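Local coordinates for putative peptide ABC-transport system periplasmic peptide-binding protein (Campylobacter jejuni, PDB 4OEV) that binds nickel outside the cytoplasm for an ABC-type importer, although its family is generally assigned to peptide transport, at residues Trp54-Asp59 and Ala128-Leu133; Ala205-Gly210 and Ala215-Ser220; Phe246-Glu251 and Lys257-Leu262; Asp27-Leu32 and Glu172-Lys177. All blocks are in the same frame, centred on the assembly; numbering follows the deposited sequence.

Overall arrangement
Four contacts sample separate parts of this solute-binding fold, and none touches another. Along the chain, contact 4 opens first and closes after contact 1, which falls between its segments; contacts 2 and 3 follow in series. Contact 1 packs a short helix on strand 51-56 of an antiparallel sheet, and contact 4 one on strand 173-178 of a mixed sheet. Contacts 2 and 3, centres about 37 Å apart, share the branched sheet built around strand 454-467, through strands 214-216 and 241-246. Contacts 2 and 4 are closest, centres about 19 Å apart. Contact 4 begins right after the nickel ligand H26, so the chain leaving the metal site runs directly into packing on the mixed sheet.

Contact 1 (Trp54-Asp59 and Ala128-Leu133); sequences WDISKD and AFLDAL
The torsions of W54 and L130 set this contact. W54 tucks its CG between the backbone N and the carbonyl carbon (chi1 52°), the crowded position, which turns the indole face to helix 129-132. L130 holds CG beside its own backbone N (chi1 -75°) and brings CD2 over the indole and CD1 to its rim by NE1. CD2 sits above the face, 3.8 Å from the centroid of the five-membered ring of W54 and 12° off the normal, a well-formed CH-pi contact. The other branch, L130 CD1, comes to 3.3 Å from NE1 of W54. The same CD1 is met tip to tip by I56, whose CD1 lies 3.9 Å away. A forked leucine thus suits this place: one branch covers the ring, and the other reaches both the ring and I56, the next residue of the strand whose side chain points to the helix. Y63 touches both I56 and L130, while L46 and P48 pack on the indole. No hydrogen bond crosses the contact, which lies near the protein surface. It is a helix-on-sheet packing in which a short helix lies against an outer strand of an antiparallel four-stranded sheet.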
loop_
_atom_site.group_PDB
_atom_site.type_symbol
_atom_site.label_atom_id
_atom_site.label_comp_id
_atom_site.label_asym_id
_atom_site.label_seq_id
_atom_site.Cartn_x
_atom_site.Cartn_y
_atom_site.Cartn_z
ATOM N N TRP A 54 -26.571 -4.044 3.742
ATOM C CA TRP A 54 -26.095 -4.968 4.763
ATOM C C TRP A 54 -26.500 -4.523 6.177
ATOM O O TRP A 54 -26.618 -3.326 6.451
ATOM C CB TRP A 54 -24.558 -5.121 4.663
ATOM C CG TRP A 54 -23.797 -3.823 4.671
ATOM C CD1 TRP A 54 -23.350 -3.128 5.760
ATOM C CD2 TRP A 54 -23.430 -3.035 3.523
ATOM N NE1 TRP A 54 -22.700 -1.977 5.358
ATOM C CE2 TRP A 54 -22.755 -1.898 3.990
ATOM C CE3 TRP A 54 -23.589 -3.203 2.150
ATOM C CZ2 TRP A 54 -22.253 -0.931 3.126
ATOM C CZ3 TRP A 54 -23.112 -2.227 1.297
ATOM C CH2 TRP A 54 -22.457 -1.113 1.786
ATOM N N ASP A 55 -26.709 -5.505 7.058
ATOM C CA ASP A 55 -26.981 -5.299 8.473
ATOM C C ASP A 55 -25.994 -6.086 9.331
ATOM O O ASP A 55 -25.782 -7.278 9.091
ATOM C CB ASP A 55 -28.435 -5.735 8.801
ATOM C CG ASP A 55 -29.482 -5.009 7.938
ATOM O OD1 ASP A 55 -29.774 -3.825 8.226
ATOM O OD2 ASP A 55 -29.926 -5.566 6.913
ATOM N N ILE A 56 -25.480 -5.450 10.381
ATOM C CA ILE A 56 -24.559 -6.092 11.327
ATOM C C ILE A 56 -25.181 -6.216 12.708
ATOM O O ILE A 56 -25.792 -5.258 13.214
ATOM C CB ILE A 56 -23.271 -5.308 11.460
ATOM C CG1 ILE A 56 -22.725 -4.960 10.069
ATOM C CG2 ILE A 56 -22.289 -6.094 12.295
ATOM C CD1 ILE A 56 -21.403 -4.267 10.075
ATOM N N SER A 57 -25.018 -7.389 13.326
ATOM C CA SER A 57 -25.632 -7.647 14.619
ATOM C C SER A 57 -25.012 -6.743 15.683
ATOM O O SER A 57 -23.933 -6.150 15.482
ATOM C CB SER A 57 -25.479 -9.119 14.986
ATOM O OG SER A 57 -24.117 -9.354 15.359
ATOM N N LYS A 58 -25.690 -6.626 16.819
ATOM C CA LYS A 58 -25.231 -5.718 17.866
ATOM C C LYS A 58 -23.874 -6.164 18.426
ATOM O O LYS A 58 -23.065 -5.328 18.829
ATOM C CB LYS A 58 -26.286 -5.622 18.971
ATOM C CG LYS A 58 -25.974 -4.657 20.100
ATOM C CD LYS A 58 -27.005 -4.822 21.229
ATOM C CE LYS A 58 -26.931 -6.218 21.888
ATOM N NZ LYS A 58 -25.561 -6.538 22.421
ATOM N N ASP A 59 -23.616 -7.470 18.439
ATOM C CA ASP A 59 -22.336 -7.970 18.969
ATOM C C ASP A 59 -21.194 -7.895 17.953
ATOM O O ASP A 59 -20.034 -8.218 18.280
ATOM C CB ASP A 59 -22.482 -9.422 19.478
ATOM C CG ASP A 59 -22.900 -10.398 18.391
ATOM O OD1 ASP A 59 -22.871 -10.033 17.200
ATOM O OD2 ASP A 59 -23.281 -11.543 18.737
ATOM N N ALA A 128 -13.199 -4.000 10.459
ATOM C CA ALA A 128 -12.591 -3.692 9.166
ATOM C C ALA A 128 -13.208 -4.506 8.021
ATOM O O ALA A 128 -12.864 -4.306 6.858
ATOM C CB ALA A 128 -11.095 -3.918 9.217
ATOM N N PHE A 129 -14.139 -5.412 8.338
ATOM C CA PHE A 129 -14.629 -6.355 7.347
ATOM C C PHE A 129 -15.278 -5.699 6.108
ATOM O O PHE A 129 -15.130 -6.202 4.995
ATOM C CB PHE A 129 -15.691 -7.305 7.998
ATOM C CG PHE A 129 -16.023 -8.507 7.176
ATOM C CD1 PHE A 129 -15.033 -9.186 6.481
ATOM C CD2 PHE A 129 -17.353 -9.037 7.169
ATOM C CE1 PHE A 129 -15.324 -10.308 5.724
ATOM C CE2 PHE A 129 -17.650 -10.161 6.429
ATOM C CZ PHE A 129 -16.656 -10.818 5.708
ATOM N N LEU A 130 -16.063 -4.643 6.314
ATOM C CA LEU A 130 -16.739 -3.993 5.188
ATOM C C LEU A 130 -15.699 -3.352 4.266
ATOM O O LEU A 130 -15.837 -3.416 3.046
ATOM C CB LEU A 130 -17.727 -2.948 5.686
ATOM C CG LEU A 130 -18.992 -3.590 6.270
ATOM C CD1 LEU A 130 -19.856 -2.524 6.928
ATOM C CD2 LEU A 130 -19.765 -4.318 5.178
ATOM N N ASP A 131 -14.656 -2.755 4.851
ATOM C CA ASP A 131 -13.565 -2.218 4.027
ATOM C C ASP A 131 -12.934 -3.371 3.283
ATOM O O ASP A 131 -12.617 -3.240 2.109
ATOM C CB ASP A 131 -12.480 -1.489 4.863
ATOM C CG ASP A 131 -12.853 -0.063 5.170
ATOM O OD1 ASP A 131 -14.058 0.290 4.962
ATOM O OD2 ASP A 131 -11.939 0.716 5.535
ATOM N N ALA A 132 -12.770 -4.499 3.974
ATOM C CA ALA A 132 -12.121 -5.682 3.396
ATOM C C ALA A 132 -12.911 -6.239 2.226
ATOM O O ALA A 132 -12.332 -6.813 1.293
ATOM C CB ALA A 132 -11.932 -6.764 4.464
ATOM N N LEU A 133 -14.235 -6.096 2.300
ATOM C CA LEU A 133 -15.116 -6.602 1.257
ATOM C C LEU A 133 -15.160 -5.682 0.028
ATOM O O LEU A 133 -15.999 -5.872 -0.875
ATOM C CB LEU A 133 -16.536 -6.821 1.834
ATOM C CG LEU A 133 -16.675 -7.995 2.803
ATOM C CD1 LEU A 133 -17.960 -7.966 3.581
ATOM C CD2 LEU A 133 -16.559 -9.274 2.025
#

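Contact 2 (Ala205-Gly210 and Ala215-Ser220)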
loop_
_atom_site.group_PDB
_atom_site.type_symbol
_atom_site.label_atom_id
_atom_site.label_comp_id
_atom_site.label_asym_id
_atom_site.label_seq_id
_atom_site.Cartn_x
_atom_site.Cartn_y
_atom_site.Cartn_z
ATOM N N ALA A 205 9.187 11.550 -19.686
ATOM C CA ALA A 205 9.524 11.653 -21.110
ATOM C C ALA A 205 8.393 11.193 -21.987
ATOM O O ALA A 205 8.226 11.677 -23.107
ATOM C CB ALA A 205 10.734 10.851 -21.415
ATOM N N GLU A 206 7.674 10.168 -21.530
ATOM C CA GLU A 206 6.603 9.630 -22.337
ATOM C C GLU A 206 5.378 10.536 -22.286
ATOM O O GLU A 206 4.590 10.590 -23.243
ATOM C CB GLU A 206 6.279 8.192 -21.918
ATOM C CG GLU A 206 7.417 7.254 -22.307
ATOM C CD GLU A 206 7.009 5.814 -22.489
ATOM O OE1 GLU A 206 5.796 5.511 -22.555
ATOM O OE2 GLU A 206 7.923 4.973 -22.589
ATOM N N LEU A 207 5.215 11.287 -21.211
ATOM C CA LEU A 207 4.208 12.335 -21.237
ATOM C C LEU A 207 4.583 13.335 -22.318
ATOM O O LEU A 207 3.780 13.660 -23.194
ATOM C CB LEU A 207 4.096 13.042 -19.887
ATOM C CG LEU A 207 3.288 12.267 -18.846
ATOM C CD1 LEU A 207 3.497 12.833 -17.434
ATOM C CD2 LEU A 207 1.815 12.269 -19.252
ATOM N N LYS A 208 5.844 13.775 -22.280
ATOM C CA LYS A 208 6.315 14.799 -23.208
ATOM C C LYS A 208 6.254 14.387 -24.659
ATOM O O LYS A 208 5.864 15.188 -25.500
ATOM C CB LYS A 208 7.745 15.194 -22.836
ATOM C CG LYS A 208 7.818 16.090 -21.625
ATOM C CD LYS A 208 7.432 17.545 -21.979
ATOM C CE LYS A 208 7.550 18.452 -20.744
ATOM N NZ LYS A 208 7.329 19.909 -21.002
ATOM N N ASN A 209 6.585 13.146 -24.992
ATOM C CA ASN A 209 6.530 12.768 -26.408
ATOM C C ASN A 209 5.198 12.092 -26.816
ATOM O O ASN A 209 5.096 11.502 -27.892
ATOM C CB ASN A 209 7.730 11.883 -26.762
ATOM C CG ASN A 209 7.708 10.537 -26.072
ATOM O OD1 ASN A 209 6.668 10.054 -25.629
ATOM N ND2 ASN A 209 8.882 9.932 -25.951
ATOM N N GLY A 210 4.191 12.192 -25.950
ATOM C CA GLY A 210 2.840 11.745 -26.262
ATOM C C GLY A 210 2.610 10.253 -26.293
ATOM O O GLY A 210 1.638 9.783 -26.887
ATOM N N ALA A 215 0.536 10.021 -15.774
ATOM C CA ALA A 215 1.437 9.296 -14.863
ATOM C C ALA A 215 1.553 10.050 -13.545
ATOM O O ALA A 215 1.382 11.292 -13.511
ATOM C CB ALA A 215 2.803 9.119 -15.470
ATOM N N LEU A 216 1.859 9.341 -12.455
ATOM C CA LEU A 216 2.292 10.061 -11.241
ATOM C C LEU A 216 3.764 10.408 -11.423
ATOM O O LEU A 216 4.563 9.553 -11.840
ATOM C CB LEU A 216 2.137 9.238 -9.960
ATOM C CG LEU A 216 0.727 8.793 -9.653
ATOM C CD1 LEU A 216 0.754 7.965 -8.305
ATOM C CD2 LEU A 216 -0.155 9.993 -9.563
ATOM N N ILE A 217 4.110 11.650 -11.110
ATOM C CA ILE A 217 5.467 12.164 -11.341
ATOM C C ILE A 217 6.139 12.699 -10.068
ATOM O O ILE A 217 5.590 13.569 -9.374
ATOM C CB ILE A 217 5.448 13.296 -12.397
ATOM C CG1 ILE A 217 4.902 12.787 -13.721
ATOM C CG2 ILE A 217 6.866 13.895 -12.572
ATOM C CD1 ILE A 217 5.670 11.590 -14.311
ATOM N N ASP A 218 7.333 12.196 -9.759
ATOM C CA ASP A 218 8.056 12.700 -8.592
ATOM C C ASP A 218 8.246 14.217 -8.588
ATOM O O ASP A 218 8.482 14.837 -9.630
ATOM C CB ASP A 218 9.427 12.064 -8.476
ATOM C CG ASP A 218 10.060 12.375 -7.148
ATOM O OD1 ASP A 218 11.048 13.129 -7.090
ATOM O OD2 ASP A 218 9.539 11.859 -6.136
ATOM N N VAL A 219 8.163 14.803 -7.396
ATOM C CA VAL A 219 8.290 16.238 -7.233
ATOM C C VAL A 219 9.608 16.748 -7.851
ATOM O O VAL A 219 9.668 17.885 -8.323
ATOM C CB VAL A 219 8.179 16.615 -5.725
ATOM C CG1 VAL A 219 9.320 15.995 -4.919
ATOM C CG2 VAL A 219 8.175 18.093 -5.533
ATOM N N SER A 220 10.627 15.893 -7.944
ATOM C CA SER A 220 11.919 16.315 -8.485
ATOM C C SER A 220 11.870 16.594 -9.979
ATOM O O SER A 220 12.799 17.191 -10.548
ATOM C CB SER A 220 12.989 15.266 -8.217
ATOM O OG SER A 220 12.788 14.114 -9.024
#
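Unusually, one methyl carries the contact: CD1 of L207 is the atom that meets both A215 and I217, and no hydrogen bond crosses. The motif is a tight helix-to-strand connection, in which helix 200-208 folds back over the strand that follows it. L207 CD1 approaches I217 tip to tip, 4.0 Å from CG1 of I217 and equally far from its CD1, and it lies 4.3 Å from A215 CB. With CG of L207 beside the backbone N (chi1 -79°), the fork drops from the buried face of the helix onto the strand. A215 and I217 direct their side chains to the helix. Alanine suits the spot nearest the helix, where its CB alone makes the touch; the longer I217 reaches out to the methyl farther along. V465 and F225 also pack on L207. A Schellman motif ends the helix, with G210 supplying the positive phi, its N bonded to L207 O at 3.1 Å and K211 N bonded to E206 O. Past the contact D218 forms an Asx turn: its OD1 accepts from S220 N at 2.9 Å, above the carboxylate plane, and from S220 OG at 2.8 Å through the anti lone pair.

Contact 3 (Phe246-Glu251 and Lys257-Leu262)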
loop_
_atom_site.group_PDB
_atom_site.type_symbol
_atom_site.label_atom_id
_atom_site.label_comp_id
_atom_site.label_asym_id
_atom_site.label_seq_id
_atom_site.Cartn_x
_atom_site.Cartn_y
_atom_site.Cartn_z
ATOM N N PHE A 246 14.621 -0.683 9.601
ATOM C CA PHE A 246 15.729 -1.412 10.242
ATOM C C PHE A 246 15.562 -2.898 10.066
ATOM O O PHE A 246 14.440 -3.446 10.291
ATOM C CB PHE A 246 15.792 -1.126 11.749
ATOM C CG PHE A 246 16.019 0.301 12.108
ATOM C CD1 PHE A 246 17.131 0.988 11.645
ATOM C CD2 PHE A 246 15.172 0.929 13.002
ATOM C CE1 PHE A 246 17.353 2.281 12.012
ATOM C CE2 PHE A 246 15.396 2.227 13.392
ATOM C CZ PHE A 246 16.504 2.910 12.901
ATOM N N ASN A 247 16.624 -3.589 9.680
ATOM C CA ASN A 247 16.580 -5.031 9.705
ATOM C C ASN A 247 17.023 -5.457 11.104
ATOM O O ASN A 247 18.158 -5.224 11.525
ATOM C CB ASN A 247 17.465 -5.699 8.624
ATOM C CG ASN A 247 17.236 -7.212 8.578
ATOM O OD1 ASN A 247 17.008 -7.812 9.645
ATOM N ND2 ASN A 247 17.304 -7.844 7.370
ATOM N N LEU A 248 16.129 -6.094 11.830
ATOM C CA LEU A 248 16.429 -6.365 13.236
ATOM C C LEU A 248 17.363 -7.561 13.379
ATOM O O LEU A 248 17.830 -7.815 14.501
ATOM C CB LEU A 248 15.118 -6.601 14.044
ATOM C CG LEU A 248 14.324 -5.394 14.580
ATOM C CD1 LEU A 248 15.225 -4.454 15.243
ATOM C CD2 LEU A 248 13.623 -4.566 13.487
ATOM N N ASP A 249 17.661 -8.301 12.287
ATOM C CA ASP A 249 18.668 -9.352 12.351
ATOM C C ASP A 249 20.104 -8.752 12.392
ATOM O O ASP A 249 21.065 -9.458 12.708
ATOM C CB ASP A 249 18.644 -10.313 11.156
ATOM C CG ASP A 249 17.364 -11.185 11.112
ATOM O OD1 ASP A 249 16.601 -11.149 12.119
ATOM O OD2 ASP A 249 17.180 -11.872 10.064
ATOM N N ASN A 250 20.242 -7.492 12.010
ATOM C CA ASN A 250 21.591 -6.863 11.935
ATOM C C ASN A 250 22.184 -6.678 13.325
ATOM O O ASN A 250 21.481 -6.226 14.226
ATOM C CB ASN A 250 21.470 -5.514 11.193
ATOM C CG ASN A 250 22.809 -4.760 11.148
ATOM O OD1 ASN A 250 23.097 -4.011 12.067
ATOM N ND2 ASN A 250 23.607 -4.963 10.102
ATOM N N GLU A 251 23.478 -6.984 13.516
ATOM C CA GLU A 251 24.067 -6.999 14.873
ATOM C C GLU A 251 24.023 -5.618 15.559
ATOM O O GLU A 251 23.825 -5.516 16.776
ATOM C CB GLU A 251 25.530 -7.517 14.836
ATOM C CG GLU A 251 26.483 -6.631 14.016
ATOM C CD GLU A 251 27.958 -7.016 14.174
ATOM O OE1 GLU A 251 28.422 -7.165 15.334
ATOM O OE2 GLU A 251 28.640 -7.186 13.134
ATOM N N LYS A 257 19.140 1.041 21.721
ATOM C CA LYS A 257 19.817 2.345 21.813
ATOM C C LYS A 257 20.329 2.811 20.462
ATOM O O LYS A 257 20.345 4.002 20.181
ATOM C CB LYS A 257 20.982 2.285 22.806
ATOM C CG LYS A 257 20.530 2.197 24.285
ATOM C CD LYS A 257 21.745 1.872 25.222
ATOM C CE LYS A 257 21.325 1.698 26.693
ATOM N NZ LYS A 257 22.442 1.210 27.591
ATOM N N VAL A 258 20.796 1.877 19.641
ATOM C CA VAL A 258 21.301 2.234 18.304
ATOM C C VAL A 258 20.153 2.755 17.413
ATOM O O VAL A 258 20.256 3.789 16.763
ATOM C CB VAL A 258 21.961 1.016 17.646
ATOM C CG1 VAL A 258 22.193 1.251 16.116
ATOM C CG2 VAL A 258 23.258 0.644 18.404
ATOM N N ARG A 259 19.018 2.063 17.428
ATOM C CA ARG A 259 17.897 2.478 16.619
ATOM C C ARG A 259 17.346 3.822 17.112
ATOM O O ARG A 259 16.985 4.682 16.303
ATOM C CB ARG A 259 16.796 1.398 16.641
ATOM C CG ARG A 259 17.092 0.239 15.749
ATOM C CD ARG A 259 15.999 -0.772 15.829
ATOM N NE ARG A 259 16.102 -1.637 17.020
ATOM C CZ ARG A 259 15.179 -1.724 17.973
ATOM N NH1 ARG A 259 15.394 -2.575 18.972
ATOM N NH2 ARG A 259 14.039 -0.984 17.948
ATOM N N GLN A 260 17.321 4.037 18.428
ATOM C CA GLN A 260 16.878 5.334 18.915
ATOM C C GLN A 260 17.884 6.434 18.506
ATOM O O GLN A 260 17.527 7.545 18.123
ATOM C CB GLN A 260 16.738 5.305 20.431
ATOM C CG GLN A 260 15.728 4.291 20.944
ATOM C CD GLN A 260 15.728 4.219 22.472
ATOM O OE1 GLN A 260 16.790 4.170 23.101
ATOM N NE2 GLN A 260 14.541 4.195 23.066
ATOM N N ALA A 261 19.153 6.106 18.602
ATOM C CA ALA A 261 20.183 7.088 18.251
ATOM C C ALA A 261 20.046 7.515 16.779
ATOM O O ALA A 261 20.130 8.713 16.462
ATOM C CB ALA A 261 21.543 6.531 18.544
ATOM N N LEU A 262 19.836 6.550 15.883
ATOM C CA LEU A 262 19.695 6.871 14.466
ATOM C C LEU A 262 18.458 7.740 14.200
ATOM O O LEU A 262 18.471 8.616 13.326
ATOM C CB LEU A 262 19.635 5.592 13.640
ATOM C CG LEU A 262 20.922 4.785 13.786
ATOM C CD1 LEU A 262 20.785 3.490 13.139
ATOM C CD2 LEU A 262 22.111 5.536 13.137
#
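NH2 of R259, the residue on which F246 and L248 both pack, is gripped by two acceptors, N451 OD1 and P452 O, while NH1 bonds to K254 O. The site is a strand-to-helix connection: strand 241-246 ends at F246, and the chain then passes through a type I beta turn from N247 to N250 and leads to helix 256-265, which folds back against it. Arginine suits this buried place because its two ends do different work. The aliphatic part lies on F246: CG stands over one face of the phenyl ring, 3.6 Å from the centroid and 20° off the normal, a CH-pi contact. CD follows at 3.4 Å from F246 CD2. The chain then bends at chi3, carrying the guanidinium off the ring to its acceptors, and the ring and guanidinium planes end 66° apart. Because the ring meets methylenes, this is not a cation-pi stack.

L248 crosses R259 at about a right angle. Its CD1 lies over one face of the guanidinium, 3.4 Å from NE of R259, so an apolar methyl covers one flat side of a group whose NH1 and NH2 are bonded elsewhere. L262, one helical turn after R259, brings CD1 to 3.8 Å from CE1 of F246, and I455 touches both F246 and L262. The connection is braced by an Asx turn at N247, whose OD1 accepts from D249 N at 2.8 Å with an N-H...O angle of 157°.

Contact 4 (Asp27-Leu32 and Glu172-Lys177)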
loop_
_atom_site.group_PDB
_atom_site.type_symbol
_atom_site.label_atom_id
_atom_site.label_comp_id
_atom_site.label_asym_id
_atom_site.label_seq_id
_atom_site.Cartn_x
_atom_site.Cartn_y
_atom_site.Cartn_z
ATOM N N ASP A 27 -1.066 -2.582 -7.369
ATOM C CA ASP A 27 -1.395 -2.487 -8.794
ATOM C C ASP A 27 -2.630 -1.637 -9.085
ATOM O O ASP A 27 -3.358 -1.230 -8.170
ATOM C CB ASP A 27 -1.599 -3.874 -9.369
ATOM C CG ASP A 27 -2.879 -4.498 -8.879
ATOM O OD1 ASP A 27 -3.907 -4.233 -9.519
ATOM O OD2 ASP A 27 -2.858 -5.220 -7.856
ATOM N N ALA A 28 -2.836 -1.340 -10.365
ATOM C CA ALA A 28 -4.020 -0.588 -10.783
ATOM C C ALA A 28 -4.941 -1.428 -11.671
ATOM O O ALA A 28 -5.905 -0.878 -12.235
ATOM C CB ALA A 28 -3.627 0.722 -11.515
ATOM N N VAL A 29 -4.663 -2.736 -11.814
ATOM C CA VAL A 29 -5.387 -3.526 -12.803
ATOM C C VAL A 29 -6.477 -4.452 -12.221
ATOM O O VAL A 29 -7.498 -4.676 -12.885
ATOM C CB VAL A 29 -4.418 -4.382 -13.691
ATOM C CG1 VAL A 29 -3.629 -3.481 -14.605
ATOM C CG2 VAL A 29 -3.460 -5.221 -12.839
ATOM N N ILE A 30 -6.290 -4.960 -10.997
ATOM C CA ILE A 30 -7.309 -5.811 -10.392
ATOM C C ILE A 30 -8.589 -4.980 -10.230
ATOM O O ILE A 30 -9.686 -5.482 -10.486
ATOM C CB ILE A 30 -6.868 -6.429 -9.026
ATOM C CG1 ILE A 30 -5.680 -7.360 -9.277
ATOM C CG2 ILE A 30 -8.088 -7.197 -8.360
ATOM C CD1 ILE A 30 -5.069 -8.060 -8.034
ATOM N N ASN A 31 -8.467 -3.712 -9.841
ATOM C CA ASN A 31 -9.676 -2.876 -9.697
ATOM C C ASN A 31 -10.319 -2.430 -11.023
ATOM O O ASN A 31 -11.380 -1.801 -11.012
ATOM C CB ASN A 31 -9.349 -1.640 -8.850
ATOM C CG ASN A 31 -9.303 -1.949 -7.363
ATOM O OD1 ASN A 31 -8.229 -2.211 -6.805
ATOM N ND2 ASN A 31 -10.462 -1.904 -6.708
ATOM N N LEU A 32 -9.696 -2.744 -12.160
ATOM C CA LEU A 32 -10.327 -2.492 -13.477
ATOM C C LEU A 32 -11.217 -3.682 -13.864
ATOM O O LEU A 32 -12.364 -3.524 -14.313
ATOM C CB LEU A 32 -9.270 -2.284 -14.546
ATOM C CG LEU A 32 -8.290 -1.146 -14.249
ATOM C CD1 LEU A 32 -7.206 -1.088 -15.296
ATOM C CD2 LEU A 32 -9.061 0.173 -14.211
ATOM N N GLU A 172 5.507 -4.983 -19.986
ATOM C CA GLU A 172 5.291 -3.786 -20.797
ATOM C C GLU A 172 3.946 -3.119 -20.511
ATOM O O GLU A 172 3.892 -1.958 -20.111
ATOM C CB GLU A 172 5.384 -4.131 -22.281
ATOM C CG GLU A 172 6.717 -3.851 -22.957
ATOM C CD GLU A 172 6.566 -3.685 -24.472
ATOM O OE1 GLU A 172 5.660 -2.940 -24.912
ATOM O OE2 GLU A 172 7.353 -4.293 -25.231
ATOM N N TYR A 173 2.854 -3.843 -20.746
ATOM C CA TYR A 173 1.531 -3.268 -20.553
ATOM C C TYR A 173 0.438 -4.326 -20.473
ATOM O O TYR A 173 0.627 -5.463 -20.906
ATOM C CB TYR A 173 1.206 -2.288 -21.692
ATOM C CG TYR A 173 0.991 -2.946 -23.047
ATOM C CD1 TYR A 173 -0.271 -3.411 -23.421
ATOM C CD2 TYR A 173 2.033 -3.068 -23.966
ATOM C CE1 TYR A 173 -0.481 -4.002 -24.652
ATOM C CE2 TYR A 173 1.826 -3.651 -25.211
ATOM C CZ TYR A 173 0.567 -4.116 -25.546
ATOM O OH TYR A 173 0.338 -4.697 -26.777
ATOM N N VAL A 174 -0.715 -3.937 -19.937
ATOM C CA VAL A 174 -1.919 -4.767 -20.018
ATOM C C VAL A 174 -2.933 -3.903 -20.738
ATOM O O VAL A 174 -2.990 -2.702 -20.468
ATOM C CB VAL A 174 -2.451 -5.207 -18.622
ATOM C CG1 VAL A 174 -3.495 -6.299 -18.754
ATOM C CG2 VAL A 174 -1.298 -5.682 -17.694
ATOM N N GLU A 175 -3.676 -4.480 -21.685
ATOM C CA GLU A 175 -4.684 -3.744 -22.451
ATOM C C GLU A 175 -6.112 -4.225 -22.129
ATOM O O GLU A 175 -6.368 -5.427 -22.036
ATOM C CB GLU A 175 -4.422 -3.864 -23.953
ATOM C CG GLU A 175 -5.558 -3.259 -24.820
ATOM C CD GLU A 175 -5.356 -3.503 -26.304
ATOM O OE1 GLU A 175 -4.215 -3.891 -26.651
ATOM O OE2 GLU A 175 -6.325 -3.307 -27.112
ATOM N N PHE A 176 -7.026 -3.270 -21.954
ATOM C CA PHE A 176 -8.412 -3.545 -21.609
ATOM C C PHE A 176 -9.365 -2.899 -22.593
ATOM O O PHE A 176 -8.985 -1.979 -23.315
ATOM C CB PHE A 176 -8.746 -3.017 -20.222
ATOM C CG PHE A 176 -7.800 -3.492 -19.161
ATOM C CD1 PHE A 176 -6.634 -2.789 -18.877
ATOM C CD2 PHE A 176 -8.064 -4.662 -18.460
ATOM C CE1 PHE A 176 -5.749 -3.235 -17.887
ATOM C CE2 PHE A 176 -7.160 -5.113 -17.456
ATOM C CZ PHE A 176 -6.010 -4.399 -17.189
ATOM N N LYS A 177 -10.608 -3.374 -22.592
ATOM C CA LYS A 177 -11.685 -2.679 -23.295
ATOM C C LYS A 177 -12.868 -2.509 -22.352
ATOM O O LYS A 177 -13.022 -3.273 -21.380
ATOM C CB LYS A 177 -12.049 -3.398 -24.598
ATOM C CG LYS A 177 -12.610 -4.822 -24.471
ATOM C CD LYS A 177 -13.050 -5.351 -25.872
ATOM C CE LYS A 177 -13.573 -6.800 -25.818
ATOM N NZ LYS A 177 -14.171 -7.267 -27.137
#
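The ring of F176 takes V29 at its edge and L32 over its face. V29 CG1 approaches near the plane, 3.6 Å from CZ of F176, whereas L32 CD1 stands over one face, 4.1 Å from the ring centroid and 26° off the normal, a CH-pi contact shifted toward CE1. Both aliphatic side chains cross the phenyl at about a right angle. This is packing of a short helix and its lead-in turn on a beta sheet: helix 30-33 lies against strand 173-178 of the four-stranded mixed sheet. Alternation along the strand puts V174 and F176 on the same side, and V29 CG1 also touches V174 CG2, loosely at 4.5 Å. A flat phenyl suits the centre because its face and edge can each receive a methyl.

In the next shell, I194 packs on both L32 and F176, and I15 lies on V29. The backbone sets the spacing of the two aliphatic residues, since L32 N bonds to V29 O at 3.0 Å. V29 is placed in turn by D27, which directly follows the nickel ligand H26. N31, on the same short helix, binds magnesium in another structure of this protein. D27 OD1 forms an Asx turn with V29 N, accepting at 2.8 Å through its anti lone pair, and an Asx motif with I30 N, at 2.9 Å in a nearly straight bond (176°).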